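Local coordinates for protein BlEst2 (Bacillus licheniformis, PDB 6WPX) that probably hydrolyses ester bonds as a lipase of the alpha/beta-hydrolase kind, captured here in its propeptide form, with an autoinhibitory C-terminal domain, at residues S186-D189 against Q190-H194; G211-S215 against A216-G220; L329-P332 against R333-F337. One frame throughout, in Å; residues are numbered along the deposited sequence.

Contact 1 of 3, residues S186-D189 against Q190-H194; sequences SFRD and QTDNH
R188 and D192, one helical turn apart, meet in a bidentate, side-on salt bridge: NE reaches D192 OD2 at 2.9 Å and NH1 reaches D192 OD1 at 2.8 Å. Both oxygens are approached on their syn side and lie almost in the guanidinium plane, with the two flat groups only 22° apart. The R188 chain, bent at chi2 and chi3, doubles back to present this edge. Q126 and Y243 give NH1 and OD1 second partners, while NH2 holds the carbonyl of H148. The buried side is also tightly packed: T191 OG1 sits 3.3 Å above the centre of the F187 ring while donating to F187 O at 2.7 Å, and H131 NE2 also bonds it. I123 of helix 121-131 packs on F187. R188 O takes D192 N (2.9 Å) and, from above its carbonyl plane, T191 N. With an alanine in place of R188, the D192 carboxylate would probably lose the guanidinium that grips both its oxygens, and Q126 OE1 and H148 O would lose this donor. Away from this side the chain is looser. D189 and Q190 are exposed, and a water bridges D189 O (2.7 Å) to N193 N (2.8 Å) in place of a direct bond between them. This is the C-terminal end of helix 181-191, unwinding through a type I turn from T191 to H194 and tied across its last turn by an i/i+4 salt bridge.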
# COMPACT_ATOMS: atom_id res chain seq x y z
N SER A 186 2.12 13.01 -7.25
CA SER A 186 1.60 14.36 -7.48
C SER A 186 1.44 15.08 -6.12
O SER A 186 1.88 16.22 -6.00
CB SER A 186 0.27 14.27 -8.21
OG SER A 186 -0.37 15.52 -8.33
N PHE A 187 0.87 14.41 -5.08
CA PHE A 187 0.74 15.00 -3.74
C PHE A 187 2.12 15.39 -3.23
O PHE A 187 2.28 16.50 -2.74
CB PHE A 187 0.03 14.05 -2.75
CG PHE A 187 -0.11 14.64 -1.36
CD1 PHE A 187 -1.14 15.54 -1.06
CD2 PHE A 187 0.81 14.35 -0.35
CE1 PHE A 187 -1.24 16.12 0.21
CE2 PHE A 187 0.71 14.93 0.91
CZ PHE A 187 -0.32 15.80 1.20
N ARG A 188 3.14 14.51 -3.39
CA ARG A 188 4.53 14.79 -3.00
C ARG A 188 5.03 16.05 -3.71
O ARG A 188 5.59 16.94 -3.06
CB ARG A 188 5.45 13.59 -3.35
CG ARG A 188 5.24 12.35 -2.47
CD ARG A 188 6.16 12.28 -1.25
NE ARG A 188 5.98 13.45 -0.39
CZ ARG A 188 4.99 13.61 0.46
NH1 ARG A 188 4.85 14.75 1.12
NH2 ARG A 188 4.13 12.62 0.69
N ASP A 189 4.78 16.15 -5.03
CA ASP A 189 5.20 17.30 -5.83
C ASP A 189 4.62 18.64 -5.33
O ASP A 189 5.34 19.64 -5.32
CB ASP A 189 4.86 17.06 -7.30
CG ASP A 189 5.32 18.20 -8.20
OD1 ASP A 189 6.52 18.24 -8.53
OD2 ASP A 189 4.49 19.09 -8.51
N GLN A 190 3.34 18.66 -4.91
CA GLN A 190 2.60 19.82 -4.40
C GLN A 190 2.89 20.15 -2.94
O GLN A 190 2.48 21.20 -2.45
CB GLN A 190 1.09 19.55 -4.50
CG GLN A 190 0.51 19.37 -5.91
CD GLN A 190 -0.99 19.32 -5.83
OE1 GLN A 190 -1.58 18.47 -5.14
NE2 GLN A 190 -1.65 20.28 -6.46
N THR A 191 3.51 19.22 -2.21
CA THR A 191 3.72 19.34 -0.78
C THR A 191 5.17 19.63 -0.37
O THR A 191 5.42 20.49 0.47
CB THR A 191 3.17 18.06 -0.10
OG1 THR A 191 1.81 17.88 -0.50
CG2 THR A 191 3.25 18.08 1.43
N ASP A 192 6.12 18.87 -0.93
CA ASP A 192 7.51 18.87 -0.51
C ASP A 192 8.27 20.19 -0.69
O ASP A 192 9.20 20.43 0.07
CB ASP A 192 8.26 17.69 -1.14
CG ASP A 192 7.75 16.33 -0.64
OD1 ASP A 192 7.04 16.31 0.40
OD2 ASP A 192 8.05 15.31 -1.28
N ASN A 193 7.83 21.06 -1.61
CA ASN A 193 8.45 22.36 -1.84
C ASN A 193 7.50 23.52 -1.51
O ASN A 193 7.78 24.66 -1.88
CB ASN A 193 9.01 22.45 -3.27
CG ASN A 193 10.25 21.62 -3.46
OD1 ASN A 193 11.27 21.79 -2.77
ND2 ASN A 193 10.19 20.69 -4.40
N HIS A 194 6.38 23.23 -0.82
CA HIS A 194 5.43 24.23 -0.37
C HIS A 194 6.12 24.99 0.79
O HIS A 194 6.76 24.33 1.63
CB HIS A 194 4.15 23.55 0.17
CG HIS A 194 3.01 24.48 0.46
ND1 HIS A 194 3.02 25.33 1.57
CD2 HIS A 194 1.85 24.67 -0.21
CE1 HIS A 194 1.89 26.02 1.51
NE2 HIS A 194 1.15 25.64 0.47
O HOH W 1 5.78 21.51 -3.42

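Contact 2 of 3, residues G211-S215 against A216-G220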
# COMPACT_ATOMS: atom_id res chain seq x y z
N GLY A 211 3.71 -10.46 7.38
CA GLY A 211 2.88 -11.42 8.09
C GLY A 211 3.43 -12.82 7.91
O GLY A 211 4.00 -13.14 6.86
N GLY A 212 3.28 -13.65 8.94
CA GLY A 212 3.70 -15.04 8.87
C GLY A 212 2.76 -15.83 7.97
O GLY A 212 1.60 -15.43 7.79
N PHE A 213 3.24 -16.93 7.38
CA PHE A 213 2.38 -17.77 6.54
C PHE A 213 1.12 -18.17 7.35
O PHE A 213 1.23 -18.65 8.47
CB PHE A 213 3.12 -19.01 6.00
CG PHE A 213 2.29 -19.84 5.04
CD1 PHE A 213 1.95 -19.36 3.78
CD2 PHE A 213 1.84 -21.11 5.41
CE1 PHE A 213 1.15 -20.11 2.91
CE2 PHE A 213 1.05 -21.88 4.52
CZ PHE A 213 0.72 -21.38 3.28
N GLY A 214 -0.04 -17.84 6.80
CA GLY A 214 -1.33 -18.09 7.42
C GLY A 214 -1.97 -16.86 8.03
O GLY A 214 -3.14 -16.93 8.41
N SER A 215 -1.22 -15.74 8.15
CA SER A 215 -1.72 -14.50 8.76
C SER A 215 -2.12 -13.43 7.74
O SER A 215 -1.73 -13.52 6.58
CB SER A 215 -0.72 -13.95 9.78
OG SER A 215 0.44 -13.43 9.15
N ALA A 216 -2.87 -12.41 8.19
CA ALA A 216 -3.41 -11.32 7.37
C ALA A 216 -2.40 -10.47 6.58
O ALA A 216 -2.82 -9.75 5.68
CB ALA A 216 -4.28 -10.41 8.22
N LEU A 217 -1.11 -10.48 6.93
CA LEU A 217 -0.16 -9.64 6.17
C LEU A 217 0.86 -10.48 5.38
O LEU A 217 1.87 -9.95 4.92
CB LEU A 217 0.55 -8.61 7.09
CG LEU A 217 -0.35 -7.52 7.73
CD1 LEU A 217 0.38 -6.85 8.92
CD2 LEU A 217 -0.74 -6.46 6.71
N PHE A 218 0.57 -11.76 5.22
CA PHE A 218 1.43 -12.64 4.40
C PHE A 218 1.32 -12.21 2.92
O PHE A 218 2.32 -11.87 2.35
CB PHE A 218 1.08 -14.12 4.53
CG PHE A 218 2.02 -14.98 3.73
CD1 PHE A 218 3.36 -15.08 4.09
CD2 PHE A 218 1.61 -15.62 2.58
CE1 PHE A 218 4.23 -15.85 3.34
CE2 PHE A 218 2.48 -16.41 1.85
CZ PHE A 218 3.79 -16.51 2.22
N PHE A 219 0.11 -12.24 2.37
CA PHE A 219 -0.11 -11.82 0.96
C PHE A 219 0.47 -10.43 0.71
O PHE A 219 1.26 -10.31 -0.17
CB PHE A 219 -1.57 -11.86 0.50
CG PHE A 219 -1.78 -11.02 -0.73
CD1 PHE A 219 -1.27 -11.41 -1.95
CD2 PHE A 219 -2.45 -9.81 -0.66
CE1 PHE A 219 -1.43 -10.61 -3.07
CE2 PHE A 219 -2.62 -9.02 -1.79
CZ PHE A 219 -2.10 -9.43 -2.99
N GLY A 220 0.04 -9.42 1.47
CA GLY A 220 0.56 -8.06 1.33
C GLY A 220 2.08 -8.03 1.38
O GLY A 220 2.67 -7.35 0.59
O HOH W 2 -2.38 -13.07 3.85
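G211 and L217 are brought together, CA to CA 4.0 Å, by two successive beta turns, type II from G212 to S215 and type I from S215 to F218, with a weak bond from G211 N to L217 O beside them. The side-chain contact is a T-shaped pair. F213 turns its ring edge toward one face of F218, the planes 86° apart and the centroids 5.2 Å apart; F213 CD1 meets F218 CE2 at 3.6 Å, over the rim and not the middle. F213 CA lies over the same ring, 4.1 Å from its centroid, as a CH-pi contact, so backbone and ring of one residue share that surface. At the edge of the F218 ring stands G211 O, 3.4 Å from CD1. G214 has a positive phi of 103°, at which a CB would jam against the preceding carbonyl, and a CB on G211 would clash with L217 and F218. Inside the first turn S215 folds back: with OG between its backbone N and carbonyl carbon (chi1 71°), the hydroxyl donates to G212 O at 2.7 Å, on a lone pair, and S215 N bonds the same oxygen. S215 O in turn accepts F218 N at 3.2 Å and a water that also takes F219 N. L217 packs on H254 and F255, F218 reaches S356 of strand 353-360, and F219 stacks edge-to-face on H317. Two consecutive beta turns, type II then type I, thus run into the N-terminus of helix 218-224, with L217 at the N-cap.

Contact 3 of 3, residues L329-P332 against R333-F337; sequences LTDP and RGKPF
L329 and F337 form the hydrogen-bonded antiparallel pair of a beta hairpin, strands 326-330 and 336-337, closed by a type I turn from D331 to G334 with a G1 beta bulge at the glycine. L329 N donates to F337 O at 2.9 Å in a nearly straight bond, while the return bond from F337 N is weak. L329 CB and F337 CB are 4.2 Å apart on the face where L329 packs on I359 and F337 on A357. The next pair, T330 with P336, is non-hydrogen-bonded, and its side chains stand on the other face. Nearer the loop, D331 N gives to K335 O (3.0 Å) and G334 N to D331 O (2.9 Å), the two backbone bonds of the bulged turn. G334, at phi 96°, sits where a CB would press on the carbonyl before it. T330 CG2 lies unusually tight on G334 CA, at 3.3 Å. D331 works with its side chain too. Its CG is tucked between the backbone N and the carbonyl carbon (chi1 73°), which turns the carboxylate into the loop: OD1 takes K335 N at 2.8 Å from above its plane and, weakly, R333 N in an Asx turn. R333 curls back until P332 O lies over one face of its guanidinium, and a water links that oxygen to NH1. One carboxylate thus collects amide hydrogens that the turn itself does not pair. The lysine and arginine charges stay clear of it, so the loop appears to be shaped by Asp-to-backbone bonding rather than by a salt bridge.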
# COMPACT_ATOMS: atom_id res chain seq x y z
N LEU A 329 -4.30 -26.38 -6.85
CA LEU A 329 -3.20 -25.99 -7.73
C LEU A 329 -2.62 -27.26 -8.34
O LEU A 329 -2.32 -28.20 -7.62
CB LEU A 329 -2.14 -25.19 -6.96
CG LEU A 329 -0.92 -24.73 -7.75
CD1 LEU A 329 -1.29 -23.70 -8.82
CD2 LEU A 329 0.11 -24.16 -6.83
N THR A 330 -2.58 -27.31 -9.65
CA THR A 330 -2.08 -28.48 -10.38
C THR A 330 -0.78 -28.11 -11.05
O THR A 330 -0.72 -27.07 -11.66
CB THR A 330 -3.12 -28.97 -11.40
OG1 THR A 330 -4.28 -29.29 -10.65
CG2 THR A 330 -2.67 -30.20 -12.15
N ASP A 331 0.22 -28.98 -10.92
CA ASP A 331 1.54 -28.79 -11.57
C ASP A 331 1.50 -29.24 -13.03
O ASP A 331 0.50 -29.73 -13.49
CB ASP A 331 2.69 -29.39 -10.76
CG ASP A 331 2.79 -30.91 -10.75
OD1 ASP A 331 2.11 -31.60 -11.52
OD2 ASP A 331 3.52 -31.38 -9.92
N PRO A 332 2.59 -29.04 -13.78
CA PRO A 332 2.66 -29.40 -15.18
C PRO A 332 2.41 -30.90 -15.46
O PRO A 332 1.99 -31.22 -16.52
CB PRO A 332 4.03 -28.89 -15.62
CG PRO A 332 4.39 -27.88 -14.58
CD PRO A 332 3.80 -28.41 -13.31
N ARG A 333 2.66 -31.75 -14.47
CA ARG A 333 2.43 -33.21 -14.61
C ARG A 333 1.01 -33.59 -14.22
O ARG A 333 0.64 -34.76 -14.34
CB ARG A 333 3.39 -34.01 -13.73
CG ARG A 333 4.88 -33.91 -14.08
CD ARG A 333 5.30 -34.68 -15.34
NE ARG A 333 4.77 -34.10 -16.58
CZ ARG A 333 5.16 -32.95 -17.12
NH1 ARG A 333 4.63 -32.53 -18.26
NH2 ARG A 333 6.12 -32.22 -16.54
N GLY A 334 0.26 -32.63 -13.69
CA GLY A 334 -1.10 -32.92 -13.25
C GLY A 334 -1.21 -33.23 -11.77
O GLY A 334 -2.32 -33.42 -11.26
N LYS A 335 -0.08 -33.23 -11.06
CA LYS A 335 -0.06 -33.51 -9.63
C LYS A 335 -0.72 -32.36 -8.86
O LYS A 335 -0.30 -31.21 -8.99
CB LYS A 335 1.36 -33.78 -9.12
CG LYS A 335 1.39 -34.68 -7.89
CD LYS A 335 2.79 -34.83 -7.31
CE LYS A 335 3.01 -33.89 -6.15
NZ LYS A 335 4.30 -34.17 -5.46
N PRO A 336 -1.79 -32.65 -8.09
CA PRO A 336 -2.45 -31.57 -7.35
C PRO A 336 -1.72 -31.16 -6.08
O PRO A 336 -0.85 -31.87 -5.58
CB PRO A 336 -3.86 -32.12 -7.10
CG PRO A 336 -3.69 -33.60 -7.07
CD PRO A 336 -2.43 -33.96 -7.81
N PHE A 337 -2.08 -29.99 -5.58
CA PHE A 337 -1.61 -29.32 -4.37
C PHE A 337 -2.84 -28.59 -3.80
O PHE A 337 -3.50 -27.80 -4.49
CB PHE A 337 -0.50 -28.32 -4.73
CG PHE A 337 0.20 -27.67 -3.56
CD1 PHE A 337 -0.34 -26.54 -2.93
CD2 PHE A 337 1.42 -28.14 -3.10
CE1 PHE A 337 0.31 -25.93 -1.84
CE2 PHE A 337 2.08 -27.53 -2.03
CZ PHE A 337 1.53 -26.42 -1.41
O HOH W 3 2.00 -33.30 -18.83

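In the fold
All three contacts are local, each within one continuous stretch of chain, but they belong to different elements. Contact 1, at the end of helix 181-191, and contact 2, at the start of helix 218-224, are both partly buried and lie on opposite sides of the chain's centre, about 33 Å apart between centres. Contact 3 is a surface hairpin at the edge of a four-stranded antiparallel sheet. Charge pairing and bonds to neighbouring helix and loop residues dominate contact 1; aromatic packing over glycine-rich turns dominates contact 2; contact 3 relies on backbone bonds and one aspartate. Contacts 2 and 3 do not touch, their nearest atoms about 7 Å apart, but strand 353-360 receives side chains from both.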